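Local structure of flagellar protein FlgA (Thermotoga maritima, 3FRN) at residues A[30-35]-A[52-57]; A[44-49]-A[95-100]. The protein is a periplasmic flagellar protein that probably acts as a chaperone in the assembly of the P-ring of the flagellar basal body. All coordinates share one frame; numbering follows the deposited sequence.

Contact 1: residues A[30-35]-A[52-57]; sequences SEKNLM and TKFPEY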
ATOM      1  N   SER A  30      -2.538  30.976 -22.238  1.00 54.32           N
ATOM      2  CA  SER A  30      -3.214  29.785 -22.746  1.00 54.32           C
ATOM      3  C   SER A  30      -4.645  29.720 -22.246  1.00 54.43           C
ATOM      4  O   SER A  30      -4.935  30.062 -21.096  1.00 50.44           O
ATOM      5  CB  SER A  30      -2.479  28.502 -22.358  1.00 53.26           C
ATOM      6  OG  SER A  30      -3.094  27.385 -22.978  1.00 47.58           O
ATOM      7  N   GLU A  31      -5.531  29.258 -23.122  1.00 56.55           N
ATOM      8  CA  GLU A  31      -6.960  29.292 -22.865  1.00 58.04           C
ATOM      9  C   GLU A  31      -7.558  27.887 -22.820  1.00 57.21           C
ATOM     10  O   GLU A  31      -8.770  27.730 -22.663  1.00 58.86           O
ATOM     11  CB  GLU A  31      -7.658  30.143 -23.934  1.00 58.36           C
ATOM     12  CG  GLU A  31      -8.916  30.858 -23.454  1.00 61.89           C
ATOM     13  CD  GLU A  31      -8.637  31.859 -22.346  1.00 63.40           C
ATOM     14  OE1 GLU A  31      -9.099  31.623 -21.205  1.00 56.98           O
ATOM     15  OE2 GLU A  31      -7.952  32.873 -22.614  1.00 63.12           O
ATOM     16  N   LYS A  32      -6.712  26.866 -22.946  1.00 55.86           N
ATOM     17  CA  LYS A  32      -7.213  25.495 -22.936  1.00 53.89           C
ATOM     18  C   LYS A  32      -7.351  24.933 -21.522  1.00 53.83           C
ATOM     19  O   LYS A  32      -6.496  25.154 -20.657  1.00 51.02           O
ATOM     20  CB  LYS A  32      -6.393  24.576 -23.850  1.00 51.60           C
ATOM     21  CG  LYS A  32      -5.386  23.676 -23.169  1.00 48.93           C
ATOM     22  CD  LYS A  32      -5.365  22.302 -23.827  1.00 48.32           C
ATOM     23  CE  LYS A  32      -5.015  22.389 -25.308  1.00 50.33           C
ATOM     24  NZ  LYS A  32      -5.262  21.104 -26.015  1.00 55.47           N
ATOM     25  N   ASN A  33      -8.457  24.224 -21.308  1.00 55.84           N
ATOM     26  CA  ASN A  33      -8.792  23.613 -20.024  1.00 56.50           C
ATOM     27  C   ASN A  33      -7.894  22.411 -19.745  1.00 53.15           C
ATOM     28  O   ASN A  33      -7.865  21.451 -20.513  1.00 53.48           O
ATOM     29  CB  ASN A  33     -10.285  23.234 -20.007  1.00 58.63           C
ATOM     30  CG  ASN A  33     -10.655  22.252 -18.886  1.00 72.88           C
ATOM     31  OD1 ASN A  33     -11.379  21.283 -19.123  1.00 81.24           O
ATOM     32  ND2 ASN A  33     -10.179  22.506 -17.670  1.00 86.99           N
ATOM     33  N   LEU A  34      -7.148  22.491 -18.649  1.00 50.74           N
ATOM     34  CA  LEU A  34      -6.243  21.422 -18.259  1.00 52.86           C
ATOM     35  C   LEU A  34      -6.939  20.469 -17.293  1.00 52.49           C
ATOM     36  O   LEU A  34      -6.952  19.257 -17.508  1.00 53.55           O
ATOM     37  CB  LEU A  34      -4.975  22.007 -17.628  1.00 56.39           C
ATOM     38  CG  LEU A  34      -3.754  21.130 -17.340  1.00 57.68           C
ATOM     39  CD1 LEU A  34      -3.184  20.544 -18.614  1.00 65.38           C
ATOM     40  CD2 LEU A  34      -2.702  21.957 -16.639  1.00 51.69           C
ATOM     41  N   MET A  35      -7.512  21.028 -16.228  1.00 49.46           N
ATOM     42  CA  MET A  35      -8.238  20.255 -15.221  1.00 45.28           C
ATOM     43  C   MET A  35      -9.476  21.026 -14.774  1.00 42.97           C
ATOM     44  O   MET A  35      -9.506  22.255 -14.846  1.00 43.98           O
ATOM     45  CB  MET A  35      -7.360  19.994 -13.983  1.00 45.08           C
ATOM     46  CG  MET A  35      -6.069  19.198 -14.216  1.00 44.19           C
ATOM     47  SD  MET A  35      -6.099  17.464 -13.712  1.00 47.29           S
ATOM     48  CE  MET A  35      -4.561  17.415 -12.826  1.00 46.48           C
ATOM     49  N   THR A  52       0.202  14.970 -23.252  1.00 44.04           N
ATOM     50  CA  THR A  52      -1.058  14.862 -23.988  1.00 47.45           C
ATOM     51  C   THR A  52      -1.615  16.228 -24.386  1.00 46.03           C
ATOM     52  O   THR A  52      -1.975  16.444 -25.549  1.00 49.11           O
ATOM     53  CB  THR A  52      -2.132  14.123 -23.164  1.00 50.43           C
ATOM     54  OG1 THR A  52      -1.550  12.980 -22.531  1.00 59.18           O
ATOM     55  CG2 THR A  52      -3.280  13.670 -24.062  1.00 57.32           C
ATOM     56  N   LYS A  53      -1.689  17.140 -23.418  1.00 42.70           N
ATOM     57  CA  LYS A  53      -2.261  18.466 -23.634  1.00 41.29           C
ATOM     58  C   LYS A  53      -1.334  19.356 -24.449  1.00 41.43           C
ATOM     59  O   LYS A  53      -1.747  19.939 -25.455  1.00 42.81           O
ATOM     60  CB  LYS A  53      -2.587  19.137 -22.295  1.00 41.86           C
ATOM     61  CG  LYS A  53      -3.607  18.396 -21.448  1.00 46.42           C
ATOM     62  CD  LYS A  53      -5.033  18.603 -21.922  1.00 49.07           C
ATOM     63  CE  LYS A  53      -6.021  18.241 -20.813  1.00 44.71           C
ATOM     64  NZ  LYS A  53      -7.418  18.280 -21.314  1.00 54.67           N
ATOM     65  N   PHE A  54      -0.077  19.447 -24.024  1.00 41.55           N
ATOM     66  CA  PHE A  54       0.917  20.250 -24.744  1.00 39.22           C
ATOM     67  C   PHE A  54       2.130  19.414 -25.154  1.00 38.84           C
ATOM     68  O   PHE A  54       3.169  19.467 -24.494  1.00 41.20           O
ATOM     69  CB  PHE A  54       1.369  21.441 -23.889  1.00 38.37           C
ATOM     70  CG  PHE A  54       0.272  22.044 -23.059  1.00 40.60           C
ATOM     71  CD1 PHE A  54      -0.628  22.940 -23.622  1.00 39.97           C
ATOM     72  CD2 PHE A  54       0.140  21.715 -21.711  1.00 41.05           C
ATOM     73  CE1 PHE A  54      -1.643  23.498 -22.862  1.00 28.80           C
ATOM     74  CE2 PHE A  54      -0.874  22.265 -20.939  1.00 30.55           C
ATOM     75  CZ  PHE A  54      -1.767  23.160 -21.512  1.00 34.98           C
ATOM     76  N   PRO A  55       2.009  18.638 -26.247  1.00 38.11           N
ATOM     77  CA  PRO A  55       3.119  17.806 -26.715  1.00 36.58           C
ATOM     78  C   PRO A  55       4.230  18.612 -27.384  1.00 39.20           C
ATOM     79  O   PRO A  55       5.308  18.078 -27.648  1.00 35.49           O
ATOM     80  CB  PRO A  55       2.451  16.898 -27.748  1.00 38.90           C
ATOM     81  CG  PRO A  55       1.318  17.700 -28.269  1.00 34.21           C
ATOM     82  CD  PRO A  55       0.815  18.486 -27.099  1.00 39.36           C
ATOM     83  N   GLU A  56       3.954  19.885 -27.655  1.00 40.51           N
ATOM     84  CA  GLU A  56       4.885  20.764 -28.357  1.00 40.93           C
ATOM     85  C   GLU A  56       5.889  21.432 -27.417  1.00 40.77           C
ATOM     86  O   GLU A  56       6.920  21.930 -27.865  1.00 42.60           O
ATOM     87  CB  GLU A  56       4.124  21.816 -29.181  1.00 41.03           C
ATOM     88  CG  GLU A  56       3.024  22.577 -28.422  1.00 41.77           C
ATOM     89  CD  GLU A  56       1.689  21.840 -28.375  1.00 41.12           C
ATOM     90  OE1 GLU A  56       1.453  20.959 -29.228  1.00 48.16           O
ATOM     91  OE2 GLU A  56       0.871  22.145 -27.485  1.00 26.07           O
ATOM     92  N   TYR A  57       5.586  21.430 -26.122  1.00 40.70           N
ATOM     93  CA  TYR A  57       6.471  22.016 -25.114  1.00 41.46           C
ATOM     94  C   TYR A  57       7.174  20.959 -24.269  1.00 38.42           C
ATOM     95  O   TYR A  57       6.655  19.860 -24.076  1.00 38.22           O
ATOM     96  CB  TYR A  57       5.687  22.967 -24.205  1.00 42.68           C
ATOM     97  CG  TYR A  57       5.018  24.078 -24.969  1.00 45.02           C
ATOM     98  CD1 TYR A  57       5.768  25.104 -25.531  1.00 37.54           C
ATOM     99  CD2 TYR A  57       3.638  24.095 -25.142  1.00 42.75           C
ATOM    100  CE1 TYR A  57       5.165  26.121 -26.244  1.00 44.26           C
ATOM    101  CE2 TYR A  57       3.022  25.111 -25.854  1.00 45.37           C
ATOM    102  CZ  TYR A  57       3.794  26.119 -26.404  1.00 44.53           C
ATOM    103  OH  TYR A  57       3.195  27.131 -27.115  1.00 50.61           O
TER

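Contact 2: residues A[44-49]-A[95-100]; sequences LVTRDL and FVVKTF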
ATOM      1  N   LEU A  44      -3.015  16.146  -8.988  1.00 39.35           N
ATOM      2  CA  LEU A  44      -1.622  15.912  -9.299  1.00 44.97           C
ATOM      3  C   LEU A  44      -1.473  16.054 -10.794  1.00 46.03           C
ATOM      4  O   LEU A  44      -1.978  15.221 -11.535  1.00 53.75           O
ATOM      5  CB  LEU A  44      -1.236  14.505  -8.869  1.00 50.53           C
ATOM      6  CG  LEU A  44       0.153  14.212  -8.324  1.00 50.77           C
ATOM      7  CD1 LEU A  44       0.396  14.909  -6.992  1.00 35.22           C
ATOM      8  CD2 LEU A  44       0.291  12.716  -8.176  1.00 57.30           C
ATOM      9  N   VAL A  45      -0.828  17.127 -11.245  1.00 47.36           N
ATOM     10  CA  VAL A  45      -0.586  17.313 -12.669  1.00 41.97           C
ATOM     11  C   VAL A  45       0.662  16.536 -13.055  1.00 43.80           C
ATOM     12  O   VAL A  45       1.763  16.845 -12.594  1.00 44.42           O
ATOM     13  CB  VAL A  45      -0.393  18.787 -13.057  1.00 40.94           C
ATOM     14  CG1 VAL A  45      -0.086  18.901 -14.550  1.00 30.22           C
ATOM     15  CG2 VAL A  45      -1.618  19.597 -12.723  1.00 33.24           C
ATOM     16  N   THR A  46       0.481  15.532 -13.905  1.00 39.14           N
ATOM     17  CA  THR A  46       1.571  14.652 -14.305  1.00 40.22           C
ATOM     18  C   THR A  46       2.184  15.052 -15.644  1.00 39.33           C
ATOM     19  O   THR A  46       1.596  15.833 -16.396  1.00 42.42           O
ATOM     20  CB  THR A  46       1.075  13.209 -14.426  1.00 41.54           C
ATOM     21  OG1 THR A  46      -0.012  13.164 -15.359  1.00 46.45           O
ATOM     22  CG2 THR A  46       0.603  12.696 -13.079  1.00 44.53           C
ATOM     23  N   ARG A  47       3.360  14.493 -15.935  1.00 37.29           N
ATOM     24  CA  ARG A  47       4.053  14.705 -17.201  1.00 39.24           C
ATOM     25  C   ARG A  47       3.298  14.063 -18.351  1.00 40.17           C
ATOM     26  O   ARG A  47       3.347  14.554 -19.483  1.00 40.54           O
ATOM     27  CB  ARG A  47       5.465  14.118 -17.152  1.00 36.80           C
ATOM     28  CG  ARG A  47       6.352  14.708 -16.086  1.00 32.31           C
ATOM     29  CD  ARG A  47       6.447  16.205 -16.248  1.00 33.59           C
ATOM     30  NE  ARG A  47       7.281  16.800 -15.215  1.00 30.24           N
ATOM     31  CZ  ARG A  47       8.537  17.184 -15.392  1.00 27.35           C
ATOM     32  NH1 ARG A  47       9.208  17.719 -14.383  1.00 33.25           N
ATOM     33  NH2 ARG A  47       9.123  17.032 -16.572  1.00 19.09           N
ATOM     34  N   ASP A  48       2.622  12.955 -18.056  1.00 38.53           N
ATOM     35  CA  ASP A  48       1.805  12.249 -19.043  1.00 41.13           C
ATOM     36  C   ASP A  48       0.578  13.078 -19.437  1.00 41.42           C
ATOM     37  O   ASP A  48       0.127  13.016 -20.578  1.00 38.03           O
ATOM     38  CB  ASP A  48       1.381  10.881 -18.509  1.00 38.96           C
ATOM     39  CG  ASP A  48       1.087   9.876 -19.618  1.00 50.18           C
ATOM     40  OD1 ASP A  48       0.263   8.967 -19.371  1.00 55.37           O
ATOM     41  OD2 ASP A  48       1.679   9.981 -20.724  1.00 50.93           O
ATOM     42  N   LEU A  49       0.046  13.849 -18.491  1.00 36.95           N
ATOM     43  CA  LEU A  49      -1.018  14.803 -18.793  1.00 40.95           C
ATOM     44  C   LEU A  49      -0.479  15.923 -19.678  1.00 42.21           C
ATOM     45  O   LEU A  49      -1.106  16.301 -20.677  1.00 47.40           O
ATOM     46  CB  LEU A  49      -1.615  15.390 -17.508  1.00 39.41           C
ATOM     47  CG  LEU A  49      -2.905  16.195 -17.706  1.00 41.58           C
ATOM     48  CD1 LEU A  49      -4.021  15.300 -18.235  1.00 50.76           C
ATOM     49  CD2 LEU A  49      -3.333  16.882 -16.433  1.00 44.58           C
ATOM     50  N   PHE A  95      -5.594  11.326  -5.447  1.00 38.95           N
ATOM     51  CA  PHE A  95      -5.179  12.493  -6.204  1.00 38.93           C
ATOM     52  C   PHE A  95      -5.850  12.400  -7.557  1.00 39.12           C
ATOM     53  O   PHE A  95      -5.751  11.364  -8.223  1.00 40.19           O
ATOM     54  CB  PHE A  95      -3.652  12.484  -6.427  1.00 36.62           C
ATOM     55  CG  PHE A  95      -2.859  12.673  -5.176  1.00 43.05           C
ATOM     56  CD1 PHE A  95      -2.640  13.945  -4.667  1.00 41.32           C
ATOM     57  CD2 PHE A  95      -2.331  11.579  -4.500  1.00 41.37           C
ATOM     58  CE1 PHE A  95      -1.911  14.122  -3.496  1.00 45.63           C
ATOM     59  CE2 PHE A  95      -1.611  11.749  -3.329  1.00 52.32           C
ATOM     60  CZ  PHE A  95      -1.402  13.026  -2.825  1.00 48.63           C
ATOM     61  N   VAL A  96      -6.520  13.463  -7.986  1.00 36.20           N
ATOM     62  CA  VAL A  96      -7.055  13.425  -9.340  1.00 37.79           C
ATOM     63  C   VAL A  96      -5.951  13.729 -10.356  1.00 37.60           C
ATOM     64  O   VAL A  96      -5.178  14.684 -10.181  1.00 29.12           O
ATOM     65  CB  VAL A  96      -8.399  14.226  -9.508  1.00 40.76           C
ATOM     66  CG1 VAL A  96      -8.789  15.047  -8.236  1.00 31.95           C
ATOM     67  CG2 VAL A  96      -8.390  15.063 -10.741  1.00 33.87           C
ATOM     68  N   VAL A  97      -5.847  12.892 -11.390  1.00 34.89           N
ATOM     69  CA  VAL A  97      -4.748  13.004 -12.356  1.00 31.32           C
ATOM     70  C   VAL A  97      -5.240  13.296 -13.775  1.00 39.97           C
ATOM     71  O   VAL A  97      -4.446  13.603 -14.665  1.00 45.08           O
ATOM     72  CB  VAL A  97      -3.824  11.741 -12.375  1.00 42.09           C
ATOM     73  CG1 VAL A  97      -2.896  11.693 -11.143  1.00 30.79           C
ATOM     74  CG2 VAL A  97      -4.631  10.456 -12.542  1.00 28.86           C
ATOM     75  N   LYS A  98      -6.549  13.180 -13.971  1.00 39.42           N
ATOM     76  CA  LYS A  98      -7.206  13.530 -15.215  1.00 44.11           C
ATOM     77  C   LYS A  98      -8.640  13.898 -14.836  1.00 39.08           C
ATOM     78  O   LYS A  98      -9.219  13.279 -13.952  1.00 36.63           O
ATOM     79  CB  LYS A  98      -7.193  12.327 -16.165  1.00 45.99           C
ATOM     80  CG  LYS A  98      -6.629  12.600 -17.564  1.00 48.15           C
ATOM     81  CD  LYS A  98      -6.679  11.367 -18.476  1.00 54.69           C
ATOM     82  CE  LYS A  98      -5.593  10.318 -18.170  1.00 75.03           C
ATOM     83  NZ  LYS A  98      -5.932   9.372 -17.054  1.00 70.92           N
ATOM     84  N   THR A  99      -9.202  14.927 -15.467  1.00 39.37           N
ATOM     85  CA  THR A  99     -10.650  15.163 -15.406  1.00 38.33           C
ATOM     86  C   THR A  99     -11.266  15.255 -16.800  1.00 44.12           C
ATOM     87  O   THR A  99     -10.613  15.704 -17.732  1.00 46.63           O
ATOM     88  CB  THR A  99     -10.989  16.458 -14.676  1.00 40.59           C
ATOM     89  OG1 THR A  99     -10.496  17.566 -15.428  1.00 36.72           O
ATOM     90  CG2 THR A  99     -10.360  16.473 -13.303  1.00 31.34           C
ATOM     91  N   PHE A 100     -12.525  14.840 -16.925  1.00 49.12           N
ATOM     92  CA  PHE A 100     -13.311  15.038 -18.138  1.00 53.58           C
ATOM     93  C   PHE A 100     -14.657  15.658 -17.790  1.00 53.14           C
ATOM     94  O   PHE A 100     -15.196  15.415 -16.713  1.00 56.75           O
ATOM     95  CB  PHE A 100     -13.544  13.711 -18.859  1.00 58.99           C
ATOM     96  CG  PHE A 100     -12.330  12.840 -18.922  1.00 73.01           C
ATOM     97  CD1 PHE A 100     -12.137  11.829 -17.986  1.00 78.69           C
ATOM     98  CD2 PHE A 100     -11.370  13.037 -19.907  1.00 82.82           C
ATOM     99  CE1 PHE A 100     -11.013  11.022 -18.038  1.00 84.87           C
ATOM    100  CE2 PHE A 100     -10.239  12.235 -19.966  1.00 86.28           C
ATOM    101  CZ  PHE A 100     -10.064  11.222 -19.033  1.00 80.98           C
TER
HETATM  102  O   HOH W   1      -2.262  14.579 -14.042  1.00 44.23           O

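Contact 1: residues A[30-35]-A[52-57]
Leu34 and Phe54 make the apolar core of this contact, their side chains crossing at about a right angle. The CD1 methyl of Leu34 does the touching: it lies 3.7 Å from CE2 of Phe54 and, at nearly the same distance, 3.6 Å, from CG of Lys53, so one methyl fills the angle between the ring and the root of the lysine chain. Lys53 CB lies over one face of the Phe54 ring, toward its rim. Two residues before Leu34, Lys32 slides past the ring in the opposite direction and brings its CG to 3.8 Å from Phe54 CE1; the chain then bends at chi2, which keeps CD beside the ring as well, and at chi3, before NZ reaches toward Lys53 O. The lysine chains also touch each other, CD of Lys32 being 4.2 Å from CD of Lys53.

Polar contacts are fewer and looser. Lys53, bent at chi2 (-78°) but extended beyond it, reaches back across Leu34 to give a weak hydrogen bond from NZ to Asn33 O, 3.3 Å long. The amide of Asn33 is used within its own segment, in a weak bond from ND2 to Met35 O. Lys32 NZ stops 3.7 Å from Lys53 O, where the positive charge would probably be eased by the carbonyl end of the helix.

Phe54 packs on Leu20 and Leu34 on Ile23, while Leu34 and Met35 are backbone-bonded to Leu18. Phe54 has already left helical geometry and starts a type I beta turn that ends at Tyr57. The contact thus joins the C-terminal end of helix 47-53 to the loop leading into strand 35-37, within the FlgA N-terminal domain.

Contact 2: residues A[44-49]-A[95-100]
Leu44 meets Phe95 and Val97 where strand 42-45 of the N-terminal domain runs alongside strand 93-101 of the HotDog-like domain in the same direction. A nearly straight backbone hydrogen bond, Leu44 N to Val96 O at 2.9 Å and 171°, together with the backbone bonding of Val96 to Glu42, gives a short parallel pairing. It soon opens: Val97 and Lys98 both face Asn136 of the neighbouring strand, a classic beta bulge, and helix 47-53 begins just beyond Leu44 and Val45.

Leu44 crosses Phe95 at a slant, its CD1 3.9 Å from CD1 of the ring, while its CB sits 4.0 Å from Val97 CG1. That Val97 methyl, anti to its own carbonyl carbon (chi1 -75°), is shared, because Thr46 CG2 approaches it from the helix side. Farther along, the buried Leu49 lies against the bulge: CD2 rests near the carbonyl oxygen of Val97, and CD1 lies 3.8 Å from Lys98 CG, touching the aliphatic root of a lysine whose chain bends only later, at chi3 and chi4.

Thr46 is the N-cap of the helix. With chi1 at 57°, OG1 is turned to the first helical turn and accepts from Leu49 N at 3.2 Å, leaving CG2 for Val97. Replacing this threonine by alanine would probably cost Leu49 N its capping acceptor and open a gap beside the Val97 methyl. Where the strands part, a water bridges the two domains: it donates to Leu44 O and Val97 O, and accepts from Thr46 N at 2.9 Å.

The two contacts share helix 47-53 and use its opposite ends: contact 2 its capped N-terminus, contact 1 its C-terminus. Contact 1 stays inside the N-terminal domain and lies nearer the surface, with lysine chains over a small apolar centre and a single weak bond across. Contact 2 joins two domains, has no fully exposed residue among those that touch, and depends on a straight backbone bond, a bridging water and apolar packing. Met35 links them: its CE lies 3.7 Å from Val45 CG2 and 3.8 Å from Leu49 CD2, and its CA packs on Thr99 OG1, so the segment 30-35 runs directly into the domain junction.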